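Local atomic coordinates of NAD-dependent epimerase/dehydratase (Methylobacillus flagellatus KT, PDB entry 3GPI), a protein that is of unknown function but probably binds a nicotinamide adenine dinucleotide cofactor through a Rossmann fold, as its relatives among the NAD-dependent epimerases and dehydratases do. Residues A[14-19]-A[37-42]; A[23-28]-A[193-198]; A[166-169]-A[175-178]; A[182-187]-A[221-226]. All coordinates share one frame; numbering follows the deposited sequence.

Contact 1 (A[14-19]-A[37-42]); sequences LGLELA and QPMPAG
The puckered pyrrolidine ring of Pro40 turns its CD corner to Leu16: that atom lies 4.1 Å from Leu16 CD2 and 4.2 Å from Leu16 CD1, so the two methyls fork round the corner almost evenly. This is an outer edge of the first beta-alpha-beta unit of a Rossmann fold, where helix 13-24 is followed by strand 29-33 and then by the loop that carries residues 37-42. The pattern Gly10, Gly12, Gly15 before and within the helix fits a dinucleotide-binding turn, as in Rossmann-fold relatives. Leu16 points its CB at the loop, and with CG anti to the carbonyl carbon (chi1 -70°) both methyls come against Pro40. The same Leu16 also touches Val43, so the loop covers it from more than one position. Its second partner across the contact is Met39, whose CB does not aim at the helix; the chain bends at chi2 (-72°) and again at chi3, and these bends bring the sulfur in. The side chains of Leu16 and Met39 cross at a slant, while Met39 also lies against Cys11 and Arg33. The seam is thin and wholly apolar, burying 112 Å² over both sides, more than half of it on Leu16. Other faces of the helix have different tasks: Leu14 and Leu18 pack on helix 187-201, and Glu17 forms salt bridges with Arg20 and Arg21. The nearest approach in the whole contact is Leu16 CD2 to Met39 SD, at 3.9 Å.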
loop_
_atom_site.group_PDB
_atom_site.type_symbol
_atom_site.label_atom_id
_atom_site.label_comp_id
_atom_site.label_asym_id
_atom_site.label_seq_id
_atom_site.Cartn_x
_atom_site.Cartn_y
_atom_site.Cartn_z
ATOM N N LEU A 14 -3.334 -6.189 -2.906
ATOM C CA LEU A 14 -3.364 -4.853 -3.472
ATOM C C LEU A 14 -3.185 -4.931 -4.982
ATOM O O LEU A 14 -3.958 -4.318 -5.731
ATOM C CB LEU A 14 -2.251 -4.008 -2.842
ATOM C CG LEU A 14 -2.041 -2.662 -3.497
ATOM C CD1 LEU A 14 -3.215 -1.749 -3.351
ATOM C CD2 LEU A 14 -0.789 -1.983 -2.973
ATOM N N GLY A 15 -2.202 -5.714 -5.428
ATOM C CA GLY A 15 -1.955 -5.841 -6.879
ATOM C C GLY A 15 -3.136 -6.456 -7.601
ATOM O O GLY A 15 -3.439 -6.067 -8.724
ATOM N N LEU A 16 -3.819 -7.404 -6.965
ATOM C CA LEU A 16 -4.979 -8.024 -7.582
ATOM C C LEU A 16 -6.149 -7.086 -7.701
ATOM O O LEU A 16 -6.825 -7.049 -8.732
ATOM C CB LEU A 16 -5.388 -9.314 -6.874
ATOM C CG LEU A 16 -4.387 -10.440 -7.086
ATOM C CD1 LEU A 16 -4.550 -11.577 -6.069
ATOM C CD2 LEU A 16 -4.621 -10.953 -8.517
ATOM N N GLU A 17 -6.374 -6.275 -6.674
ATOM C CA GLU A 17 -7.450 -5.323 -6.733
ATOM C C GLU A 17 -7.163 -4.227 -7.747
ATOM O O GLU A 17 -8.061 -3.807 -8.473
ATOM C CB GLU A 17 -7.741 -4.733 -5.334
ATOM C CG GLU A 17 -8.798 -3.627 -5.282
ATOM C CD GLU A 17 -10.201 -4.048 -5.682
ATOM O OE1 GLU A 17 -10.468 -5.276 -5.785
ATOM O OE2 GLU A 17 -11.026 -3.143 -5.903
ATOM N N LEU A 18 -5.899 -3.816 -7.825
ATOM C CA LEU A 18 -5.485 -2.847 -8.832
ATOM C C LEU A 18 -5.715 -3.424 -10.220
ATOM O O LEU A 18 -6.244 -2.756 -11.109
ATOM C CB LEU A 18 -4.025 -2.509 -8.610
ATOM C CG LEU A 18 -3.465 -1.546 -9.673
ATOM C CD1 LEU A 18 -4.251 -0.248 -9.761
ATOM C CD2 LEU A 18 -1.991 -1.264 -9.344
ATOM N N ALA A 19 -5.294 -4.673 -10.418
ATOM C CA ALA A 19 -5.478 -5.283 -11.740
ATOM C C ALA A 19 -6.946 -5.297 -12.127
ATOM O O ALA A 19 -7.289 -5.013 -13.279
ATOM C CB ALA A 19 -4.895 -6.700 -11.774
ATOM N N GLN A 37 1.653 -18.782 -5.227
ATOM C CA GLN A 37 0.557 -17.846 -5.112
ATOM C C GLN A 37 -0.524 -18.218 -6.107
ATOM O O GLN A 37 -0.383 -17.988 -7.317
ATOM C CB GLN A 37 0.984 -16.405 -5.373
ATOM C CG GLN A 37 1.739 -15.764 -4.284
ATOM C CD GLN A 37 2.055 -14.369 -4.698
ATOM O OE1 GLN A 37 2.887 -14.159 -5.578
ATOM N NE2 GLN A 37 1.379 -13.397 -4.092
ATOM N N PRO A 38 -1.606 -18.794 -5.596
ATOM C CA PRO A 38 -2.719 -19.076 -6.449
ATOM C C PRO A 38 -3.422 -17.790 -6.848
ATOM O O PRO A 38 -3.530 -16.847 -6.057
ATOM C CB PRO A 38 -3.633 -19.908 -5.543
ATOM C CG PRO A 38 -3.333 -19.439 -4.195
ATOM C CD PRO A 38 -1.893 -19.165 -4.192
ATOM N N MET A 39 -3.899 -17.775 -8.072
ATOM C CA MET A 39 -4.617 -16.620 -8.609
ATOM C C MET A 39 -6.086 -16.910 -8.789
ATOM O O MET A 39 -6.466 -18.031 -9.120
ATOM C CB MET A 39 -4.000 -16.208 -9.967
ATOM C CG MET A 39 -2.566 -15.743 -9.867
ATOM S SD MET A 39 -2.403 -14.091 -9.066
ATOM C CE MET A 39 -1.653 -14.537 -7.466
ATOM N N PRO A 40 -6.935 -15.874 -8.675
ATOM C CA PRO A 40 -8.340 -16.029 -9.039
ATOM C C PRO A 40 -8.487 -16.159 -10.550
ATOM O O PRO A 40 -7.707 -15.573 -11.306
ATOM C CB PRO A 40 -8.990 -14.734 -8.551
ATOM C CG PRO A 40 -7.888 -13.797 -8.389
ATOM C CD PRO A 40 -6.600 -14.505 -8.258
ATOM N N ALA A 41 -9.441 -16.957 -10.972
ATOM C CA ALA A 41 -9.690 -17.166 -12.394
ATOM C C ALA A 41 -9.892 -15.850 -13.096
ATOM O O ALA A 41 -10.593 -14.929 -12.610
ATOM C CB ALA A 41 -10.852 -18.137 -12.687
ATOM N N GLY A 42 -9.241 -15.758 -14.248
ATOM C CA GLY A 42 -9.395 -14.594 -15.128
ATOM C C GLY A 42 -8.262 -13.598 -15.059
ATOM O O GLY A 42 -8.170 -12.745 -15.966
#

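Contact 2 (A[23-28]-A[193-198]); sequences TAQGHE and FIAYLI
His27 packs its imidazole against Ile198 just after a Schellman motif has closed helix 13-24, the first helix of the Rossmann fold. Gly26 forms the turn with a positive phi of 105°, and its N bonds back to Thr23 O at 2.9 Å. The chain then leads toward strand 29-33, and Gln25 and His27, flanking the glycine, both direct their CB atoms toward helix 187-201. The tight half is apolar: His27 CE1 meets Ile198 CG2 at 3.8 Å, the methyl approaching the ring obliquely. Ile198 CG2 stands anti to its own backbone N, on the branch that faces the imidazole. Leu22 of helix 13-24 touches His27, Ala195 and Ile198, and so lies behind both halves. His27 is also held by ND1, hydrogen-bonded to Ser4 O. On the looser, wetter half, exposed Gln25 stretches out with an extended chain and brings OE1 within 3.9 Å of Ala195 CB, and a water does the joining. It donates to Gln25 OE1 at 2.6 Å and to Ala195 O at 2.8 Å. With two hydrogens for three acceptors, the third bond, to His27 NE2, is probably shared; it is weak, NE2 lying 3.5 Å from the water O.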
loop_
_atom_site.group_PDB
_atom_site.type_symbol
_atom_site.label_atom_id
_atom_site.label_comp_id
_atom_site.label_asym_id
_atom_site.label_seq_id
_atom_site.Cartn_x
_atom_site.Cartn_y
_atom_site.Cartn_z
ATOM N N THR A 23 -8.198 -3.380 -15.461
ATOM C CA THR A 23 -8.794 -4.171 -16.545
ATOM C C THR A 23 -10.199 -3.680 -16.850
ATOM O O THR A 23 -10.559 -3.558 -18.045
ATOM C CB THR A 23 -8.770 -5.658 -16.165
ATOM O OG1 THR A 23 -7.409 -6.103 -16.073
ATOM C CG2 THR A 23 -9.514 -6.497 -17.203
ATOM N N ALA A 24 -10.970 -3.352 -15.802
ATOM C CA ALA A 24 -12.318 -2.821 -16.024
ATOM C C ALA A 24 -12.310 -1.508 -16.786
ATOM O O ALA A 24 -13.267 -1.203 -17.522
ATOM C CB ALA A 24 -13.058 -2.677 -14.716
ATOM N N GLN A 25 -11.255 -0.725 -16.624
ATOM C CA GLN A 25 -11.125 0.541 -17.324
ATOM C C GLN A 25 -10.567 0.387 -18.743
ATOM O O GLN A 25 -10.498 1.373 -19.490
ATOM C CB GLN A 25 -10.220 1.452 -16.547
ATOM C CG GLN A 25 -10.777 1.876 -15.235
ATOM C CD GLN A 25 -9.816 2.743 -14.504
ATOM O OE1 GLN A 25 -8.668 2.362 -14.276
ATOM N NE2 GLN A 25 -10.258 3.931 -14.149
ATOM N N GLY A 26 -10.214 -0.848 -19.113
ATOM C CA GLY A 26 -9.836 -1.129 -20.498
ATOM C C GLY A 26 -8.371 -1.318 -20.765
ATOM O O GLY A 26 -7.963 -1.507 -21.905
ATOM N N HIS A 27 -7.556 -1.231 -19.721
ATOM C CA HIS A 27 -6.123 -1.479 -19.882
ATOM C C HIS A 27 -5.775 -2.954 -20.091
ATOM O O HIS A 27 -6.486 -3.847 -19.631
ATOM C CB HIS A 27 -5.355 -1.004 -18.631
ATOM C CG HIS A 27 -5.444 0.469 -18.381
ATOM N ND1 HIS A 27 -4.510 1.367 -18.856
ATOM C CD2 HIS A 27 -6.336 1.195 -17.664
ATOM C CE1 HIS A 27 -4.829 2.588 -18.451
ATOM N NE2 HIS A 27 -5.954 2.515 -17.758
ATOM N N GLU A 28 -4.649 -3.180 -20.756
ATOM C CA GLU A 28 -4.008 -4.491 -20.830
ATOM C C GLU A 28 -3.133 -4.598 -19.603
ATOM O O GLU A 28 -2.218 -3.818 -19.433
ATOM C CB GLU A 28 -3.170 -4.617 -22.109
ATOM C CG GLU A 28 -2.559 -5.988 -22.284
ATOM C CD GLU A 28 -1.762 -6.116 -23.584
ATOM O OE1 GLU A 28 -2.130 -5.476 -24.582
ATOM O OE2 GLU A 28 -0.751 -6.846 -23.587
ATOM N N PHE A 193 -6.528 4.608 -5.871
ATOM C CA PHE A 193 -5.694 5.809 -6.008
ATOM C C PHE A 193 -4.615 5.569 -7.059
ATOM O O PHE A 193 -4.332 6.448 -7.903
ATOM C CB PHE A 193 -5.059 6.172 -4.658
ATOM C CG PHE A 193 -4.153 7.386 -4.728
ATOM C CD1 PHE A 193 -4.633 8.592 -5.162
ATOM C CD2 PHE A 193 -2.835 7.301 -4.307
ATOM C CE1 PHE A 193 -3.823 9.713 -5.215
ATOM C CE2 PHE A 193 -1.989 8.415 -4.364
ATOM C CZ PHE A 193 -2.491 9.612 -4.816
ATOM N N ILE A 194 -3.997 4.401 -7.059
ATOM C CA ILE A 194 -3.020 4.114 -8.124
ATOM C C ILE A 194 -3.677 4.115 -9.504
ATOM O O ILE A 194 -3.146 4.713 -10.450
ATOM C CB ILE A 194 -2.316 2.781 -7.915
ATOM C CG1 ILE A 194 -1.556 2.809 -6.585
ATOM C CG2 ILE A 194 -1.397 2.472 -9.095
ATOM C CD1 ILE A 194 -1.032 1.461 -6.164
ATOM N N ALA A 195 -4.874 3.534 -9.621
ATOM C CA ALA A 195 -5.590 3.590 -10.908
ATOM C C ALA A 195 -5.910 5.001 -11.286
ATOM O O ALA A 195 -5.816 5.355 -12.482
ATOM C CB ALA A 195 -6.870 2.753 -10.872
ATOM N N TYR A 196 -6.266 5.827 -10.307
ATOM C CA TYR A 196 -6.553 7.233 -10.587
ATOM C C TYR A 196 -5.294 7.939 -11.101
ATOM O O TYR A 196 -5.356 8.701 -12.109
ATOM C CB TYR A 196 -7.096 7.915 -9.334
ATOM C CG TYR A 196 -7.298 9.399 -9.426
ATOM C CD1 TYR A 196 -8.418 9.910 -10.080
ATOM C CD2 TYR A 196 -6.411 10.286 -8.803
ATOM C CE1 TYR A 196 -8.637 11.252 -10.129
ATOM C CE2 TYR A 196 -6.623 11.674 -8.875
ATOM C CZ TYR A 196 -7.749 12.123 -9.533
ATOM O OH TYR A 196 -7.976 13.494 -9.602
ATOM N N LEU A 197 -4.155 7.662 -10.492
ATOM C CA LEU A 197 -2.923 8.333 -10.944
ATOM C C LEU A 197 -2.572 7.856 -12.342
ATOM O O LEU A 197 -2.027 8.607 -13.133
ATOM C CB LEU A 197 -1.758 8.064 -9.989
ATOM C CG LEU A 197 -1.915 8.677 -8.606
ATOM C CD1 LEU A 197 -0.698 8.299 -7.790
ATOM C CD2 LEU A 197 -2.092 10.208 -8.679
ATOM N N ILE A 198 -2.881 6.606 -12.663
ATOM C CA ILE A 198 -2.620 6.086 -13.996
ATOM C C ILE A 198 -3.508 6.775 -15.005
ATOM O O ILE A 198 -3.025 7.101 -16.106
ATOM C CB ILE A 198 -2.770 4.524 -13.988
ATOM C CG1 ILE A 198 -1.529 3.902 -13.325
ATOM C CG2 ILE A 198 -2.952 3.949 -15.435
ATOM C CD1 ILE A 198 -1.697 2.433 -12.995
HETATM O O HOH W 1 -6.727 4.046 -14.732
#

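Contact 3 (A[166-169]-A[175-178]); sequences IRQA and WPAR
The indole of Trp175 and the side-chain amide of Gln168 stand almost perpendicular, their planes 84° apart, and the two chains cross obliquely. Gln168 CG, anti to the backbone N (chi1 -174°), sends the extended side chain past the five-membered ring, CG lying 3.9 Å from Trp175 CD1. Farther out, Gln168 NE2 comes within 3.8 Å of Pro176 CD. Polar contact is made by the edge of the indole: Trp175 NE1 donates to Gln168 O at 2.8 Å, and the N-H...O angle of 144° makes the bond bent. The acceptor lies in the ring plane, while the donor sits above the carbonyl plane. On the same edge, Trp175 CZ2 approaches Ala169 O at 3.6 Å. Beyond this contact the ring packs on Leu224 and Arg225 of helix 220-230. With an alanine in place of Trp175, Gln168 O would probably lose its indole N-H donor, and a gap would be likely to open beside helix 220-230. The loop between helix 164-168 and strand 181-186, two elements of the Rossmann-type epimerase fold, thus folds back so that an indole N-H bonds to a carbonyl of that helix, against helix 220-230.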
loop_
_atom_site.group_PDB
_atom_site.type_symbol
_atom_site.label_atom_id
_atom_site.label_comp_id
_atom_site.label_asym_id
_atom_site.label_seq_id
_atom_site.Cartn_x
_atom_site.Cartn_y
_atom_site.Cartn_z
ATOM N N ILE A 166 -9.961 -6.207 13.721
ATOM C CA ILE A 166 -11.295 -6.735 14.078
ATOM C C ILE A 166 -11.158 -7.909 15.034
ATOM O O ILE A 166 -11.903 -7.972 16.037
ATOM C CB ILE A 166 -12.118 -7.132 12.830
ATOM C CG1 ILE A 166 -12.609 -5.872 12.129
ATOM C CG2 ILE A 166 -13.333 -8.046 13.172
ATOM C CD1 ILE A 166 -13.322 -6.134 10.818
ATOM N N ARG A 167 -10.211 -8.795 14.752
ATOM C CA ARG A 167 -10.006 -9.949 15.637
ATOM C C ARG A 167 -9.406 -9.493 16.960
ATOM O O ARG A 167 -9.902 -9.921 18.016
ATOM C CB ARG A 167 -9.138 -11.022 14.962
ATOM C CG ARG A 167 -9.847 -11.670 13.759
ATOM C CD ARG A 167 -9.009 -12.812 13.188
ATOM N NE ARG A 167 -7.629 -12.410 12.873
ATOM C CZ ARG A 167 -7.214 -11.995 11.679
ATOM N NH1 ARG A 167 -8.040 -11.901 10.643
ATOM N NH2 ARG A 167 -5.960 -11.665 11.520
ATOM N N GLN A 168 -8.399 -8.621 16.938
ATOM C CA GLN A 168 -7.768 -8.179 18.163
ATOM C C GLN A 168 -8.791 -7.457 19.069
ATOM O O GLN A 168 -8.710 -7.525 20.299
ATOM C CB GLN A 168 -6.620 -7.234 17.892
ATOM C CG GLN A 168 -5.837 -6.881 19.187
ATOM C CD GLN A 168 -4.508 -6.169 19.001
ATOM O OE1 GLN A 168 -4.331 -5.304 18.129
ATOM N NE2 GLN A 168 -3.575 -6.497 19.883
ATOM N N ALA A 169 -9.729 -6.744 18.477
ATOM C CA ALA A 169 -10.743 -6.022 19.241
ATOM C C ALA A 169 -11.632 -6.966 20.050
ATOM O O ALA A 169 -12.264 -6.540 21.003
ATOM C CB ALA A 169 -11.598 -5.193 18.283
ATOM N N TRP A 175 -4.841 -6.465 24.264
ATOM C CA TRP A 175 -4.548 -5.145 23.712
ATOM C C TRP A 175 -3.162 -4.657 24.127
ATOM O O TRP A 175 -2.692 -4.987 25.215
ATOM C CB TRP A 175 -5.662 -4.148 24.084
ATOM C CG TRP A 175 -6.992 -4.485 23.466
ATOM C CD1 TRP A 175 -7.255 -5.485 22.572
ATOM C CD2 TRP A 175 -8.223 -3.783 23.664
ATOM N NE1 TRP A 175 -8.576 -5.460 22.215
ATOM C CE2 TRP A 175 -9.196 -4.425 22.864
ATOM C CE3 TRP A 175 -8.604 -2.674 24.449
ATOM C CZ2 TRP A 175 -10.541 -4.006 22.837
ATOM C CZ3 TRP A 175 -9.938 -2.251 24.402
ATOM C CH2 TRP A 175 -10.884 -2.926 23.609
ATOM N N PRO A 176 -2.483 -3.909 23.248
ATOM C CA PRO A 176 -1.093 -3.493 23.575
ATOM C C PRO A 176 -1.060 -2.544 24.768
ATOM O O PRO A 176 -2.040 -1.839 25.038
ATOM C CB PRO A 176 -0.632 -2.769 22.301
ATOM C CG PRO A 176 -1.931 -2.271 21.669
ATOM C CD PRO A 176 -2.924 -3.372 21.943
ATOM N N ALA A 177 0.034 -2.531 25.528
ATOM C CA ALA A 177 0.136 -1.625 26.660
ATOM C C ALA A 177 0.218 -0.169 26.196
ATOM O O ALA A 177 -0.352 0.713 26.813
ATOM C CB ALA A 177 1.375 -1.988 27.519
ATOM N N ARG A 178 0.952 0.060 25.126
ATOM C CA ARG A 178 1.202 1.412 24.631
ATOM C C ARG A 178 0.085 1.821 23.683
ATOM O O ARG A 178 -0.262 1.050 22.788
ATOM C CB ARG A 178 2.517 1.449 23.884
ATOM C CG ARG A 178 3.001 2.834 23.679
ATOM C CD ARG A 178 3.528 2.952 22.313
ATOM N NE ARG A 178 4.777 3.666 22.307
ATOM C CZ ARG A 178 5.608 3.722 21.273
ATOM N NH1 ARG A 178 5.321 3.117 20.118
ATOM N NH2 ARG A 178 6.725 4.408 21.402
#

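Contact 4 (A[182-187]-A[221-226]); sequences TNRIHR and HDLLRW. With EDO (1,2-ethanediol), chain C; EDO (1,2-ethanediol), chain B.
Strand residues Thr182 and Arg184, in extended conformation, run past helix 220-230, the closest CA atoms being those of Thr182 and Leu223, 8.6 Å apart. Both strand residues point CB toward the helix, and Leu223 answers with CD2. Arg184 CG sits between the backbone N and the carbonyl carbon (chi1 68°), and a bend at chi3 folds the chain back toward Thr182. Leu223 CD2 meets the guanidinium obliquely, 3.6 Å from Arg184 NH2, an atom whose position is less certain. At the guanidinium edge, and in its plane, Arg184 NH2 donates to Thr182 OG1 at 2.8 Å, subject to the same doubt, and Arg184 NE donates to O1 of an ethanediol at 2.9 Å (150°). Thr182 OG1 is also bonded to Leu218 O. A leucine in place of Arg184 would probably leave the diol O1 without its N-H partner and remove the charge beside Leu223. A second ethanediol donates through O1 to Asn183 O at 3.2 Å. Both diols probably come from the crystallisation liquor, yet they lie between strand 181-186 and the C-terminal elements, probably the cleft that holds substrate in related short-chain dehydrogenases.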
loop_
_atom_site.group_PDB
_atom_site.type_symbol
_atom_site.label_atom_id
_atom_site.label_comp_id
_atom_site.label_asym_id
_atom_site.label_seq_id
_atom_site.Cartn_x
_atom_site.Cartn_y
_atom_site.Cartn_z
ATOM N N THR A 182 -2.195 5.259 15.075
ATOM C CA THR A 182 -2.267 4.306 13.970
ATOM C C THR A 182 -2.819 5.008 12.734
ATOM O O THR A 182 -3.766 5.830 12.835
ATOM C CB THR A 182 -3.138 3.060 14.334
ATOM O OG1 THR A 182 -4.494 3.457 14.632
ATOM C CG2 THR A 182 -2.549 2.302 15.525
ATOM N N ASN A 183 -2.242 4.641 11.592
ATOM C CA ASN A 183 -2.557 5.231 10.284
ATOM C C ASN A 183 -2.904 4.088 9.379
ATOM O O ASN A 183 -2.272 3.028 9.412
ATOM C CB ASN A 183 -1.358 5.967 9.730
ATOM C CG ASN A 183 -0.911 7.113 10.616
ATOM O OD1 ASN A 183 -1.449 8.211 10.557
ATOM N ND2 ASN A 183 0.071 6.842 11.465
ATOM N N ARG A 184 -3.912 4.302 8.551
ATOM C CA ARG A 184 -4.402 3.190 7.688
ATOM C C ARG A 184 -4.870 3.631 6.308
ATOM O O ARG A 184 -5.187 4.799 6.088
ATOM C CB ARG A 184 -5.591 2.452 8.348
ATOM C CG ARG A 184 -6.860 3.322 8.425
ATOM C CD ARG A 184 -7.980 2.840 9.386
ATOM N NE ARG A 184 -7.306 2.460 10.616
ATOM C CZ ARG A 184 -6.681 3.310 11.406
ATOM N NH1 ARG A 184 -6.852 4.621 11.292
ATOM N NH2 ARG A 184 -5.919 2.828 12.352
ATOM N N ILE A 185 -4.902 2.673 5.390
ATOM C CA ILE A 185 -5.486 2.873 4.079
ATOM C C ILE A 185 -6.208 1.583 3.743
ATOM O O ILE A 185 -5.675 0.501 3.885
ATOM C CB ILE A 185 -4.379 3.259 3.030
ATOM C CG1 ILE A 185 -4.993 3.611 1.660
ATOM C CG2 ILE A 185 -3.324 2.171 2.901
ATOM C CD1 ILE A 185 -5.723 5.002 1.618
ATOM N N HIS A 186 -7.438 1.704 3.252
ATOM C CA HIS A 186 -8.154 0.519 2.832
ATOM C C HIS A 186 -7.557 0.022 1.514
ATOM O O HIS A 186 -7.227 0.825 0.627
ATOM C CB HIS A 186 -9.617 0.894 2.599
ATOM C CG HIS A 186 -10.534 -0.287 2.431
ATOM N ND1 HIS A 186 -10.536 -1.087 1.294
ATOM C CD2 HIS A 186 -11.491 -0.784 3.252
ATOM C CE1 HIS A 186 -11.460 -2.026 1.437
ATOM N NE2 HIS A 186 -12.061 -1.859 2.607
ATOM N N ARG A 187 -7.403 -1.290 1.383
ATOM C CA ARG A 187 -6.915 -1.899 0.139
ATOM C C ARG A 187 -7.553 -1.287 -1.106
ATOM O O ARG A 187 -6.866 -1.013 -2.096
ATOM C CB ARG A 187 -7.188 -3.401 0.155
ATOM C CG ARG A 187 -6.751 -4.159 -1.107
ATOM C CD ARG A 187 -7.574 -5.464 -1.235
ATOM N NE ARG A 187 -8.962 -5.220 -1.609
ATOM C CZ ARG A 187 -9.885 -6.159 -1.748
ATOM N NH1 ARG A 187 -9.580 -7.427 -1.520
ATOM N NH2 ARG A 187 -11.124 -5.817 -2.057
ATOM N N HIS A 221 -5.950 2.263 20.950
ATOM C CA HIS A 221 -7.016 1.915 21.880
ATOM C C HIS A 221 -8.355 2.486 21.500
ATOM O O HIS A 221 -9.370 1.877 21.777
ATOM C CB HIS A 221 -6.647 2.305 23.340
ATOM C CG HIS A 221 -5.744 1.310 24.000
ATOM N ND1 HIS A 221 -6.206 0.431 24.957
ATOM C CD2 HIS A 221 -4.424 1.032 23.822
ATOM C CE1 HIS A 221 -5.203 -0.342 25.341
ATOM N NE2 HIS A 221 -4.115 0.000 24.675
ATOM N N ASP A 222 -8.369 3.649 20.856
ATOM C CA ASP A 222 -9.647 4.160 20.402
ATOM C C ASP A 222 -10.217 3.294 19.283
ATOM O O ASP A 222 -11.424 3.059 19.228
ATOM C CB ASP A 222 -9.523 5.601 19.904
ATOM C CG ASP A 222 -9.322 6.611 21.028
ATOM O OD1 ASP A 222 -9.443 6.253 22.218
ATOM O OD2 ASP A 222 -9.031 7.759 20.667
ATOM N N LEU A 223 -9.368 2.807 18.393
ATOM C CA LEU A 223 -9.832 1.942 17.318
ATOM C C LEU A 223 -10.316 0.610 17.890
ATOM O O LEU A 223 -11.387 0.146 17.520
ATOM C CB LEU A 223 -8.685 1.716 16.321
ATOM C CG LEU A 223 -9.035 0.758 15.193
ATOM C CD1 LEU A 223 -10.248 1.232 14.352
ATOM C CD2 LEU A 223 -7.857 0.549 14.272
ATOM N N LEU A 224 -9.544 0.038 18.806
ATOM C CA LEU A 224 -9.910 -1.252 19.407
ATOM C C LEU A 224 -11.216 -1.140 20.178
ATOM O O LEU A 224 -12.046 -2.016 20.032
ATOM C CB LEU A 224 -8.773 -1.773 20.272
ATOM C CG LEU A 224 -7.546 -2.241 19.529
ATOM C CD1 LEU A 224 -6.375 -2.344 20.524
ATOM C CD2 LEU A 224 -7.813 -3.574 18.794
ATOM N N ARG A 225 -11.414 -0.053 20.930
ATOM C CA ARG A 225 -12.678 0.097 21.654
ATOM C C ARG A 225 -13.844 0.295 20.706
ATOM O O ARG A 225 -14.908 -0.234 20.962
ATOM C CB ARG A 225 -12.590 1.251 22.637
ATOM C CG ARG A 225 -11.762 0.925 23.863
ATOM C CD ARG A 225 -11.713 2.121 24.746
ATOM N NE ARG A 225 -11.086 1.801 26.012
ATOM C CZ ARG A 225 -11.384 2.443 27.136
ATOM N NH1 ARG A 225 -12.332 3.386 27.145
ATOM N NH2 ARG A 225 -10.741 2.108 28.247
ATOM N N TRP A 226 -13.647 1.057 19.618
ATOM C CA TRP A 226 -14.741 1.294 18.656
ATOM C C TRP A 226 -15.121 -0.062 18.033
ATOM O O TRP A 226 -16.321 -0.409 17.881
ATOM C CB TRP A 226 -14.213 2.295 17.586
ATOM C CG TRP A 226 -15.293 2.753 16.596
ATOM C CD1 TRP A 226 -16.058 3.883 16.700
ATOM C CD2 TRP A 226 -15.678 2.115 15.383
ATOM N NE1 TRP A 226 -16.901 3.978 15.631
ATOM C CE2 TRP A 226 -16.689 2.911 14.801
ATOM C CE3 TRP A 226 -15.254 0.967 14.712
ATOM C CZ2 TRP A 226 -17.301 2.578 13.580
ATOM C CZ3 TRP A 226 -15.852 0.634 13.489
ATOM C CH2 TRP A 226 -16.886 1.438 12.948
HETATM C C1 EDO C . 0.399 3.355 12.034
HETATM O O1 EDO C . -0.483 2.268 11.988
HETATM C C2 EDO C . 0.995 3.609 10.692
HETATM O O2 EDO C . 2.080 4.491 10.714
HETATM C C1 EDO B . -5.262 -0.741 10.966
HETATM O O1 EDO B . -6.562 -0.313 10.739
HETATM C C2 EDO B . -4.698 0.435 11.688
HETATM O O2 EDO B . -4.431 -0.035 12.981
#

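Overall arrangement
The four contacts form two pairs. Contacts 1 and 2 share helix 13-24 and meet through Leu18, whose methyls pack on Ile194 and Ala195: contact 1 is a surface contact of apolar side chains alone, contact 2 a partly buried one bridged by water. Contacts 3 and 4 lie about 10 Å apart between centres and both involve helix 220-230, which supplies a segment of contact 4 and a packing surface for contact 3. Pro176 O and His221 NE2 probably hydrogen-bond at 2.8 Å. Contact 3 carries the one direct hydrogen bond between paired segments, whereas buried contact 4 combines a guanidinium with leucine and ethanediols probably from the crystallisation liquor. Contact 4 also reaches contact 1, where Leu14 touches Arg187.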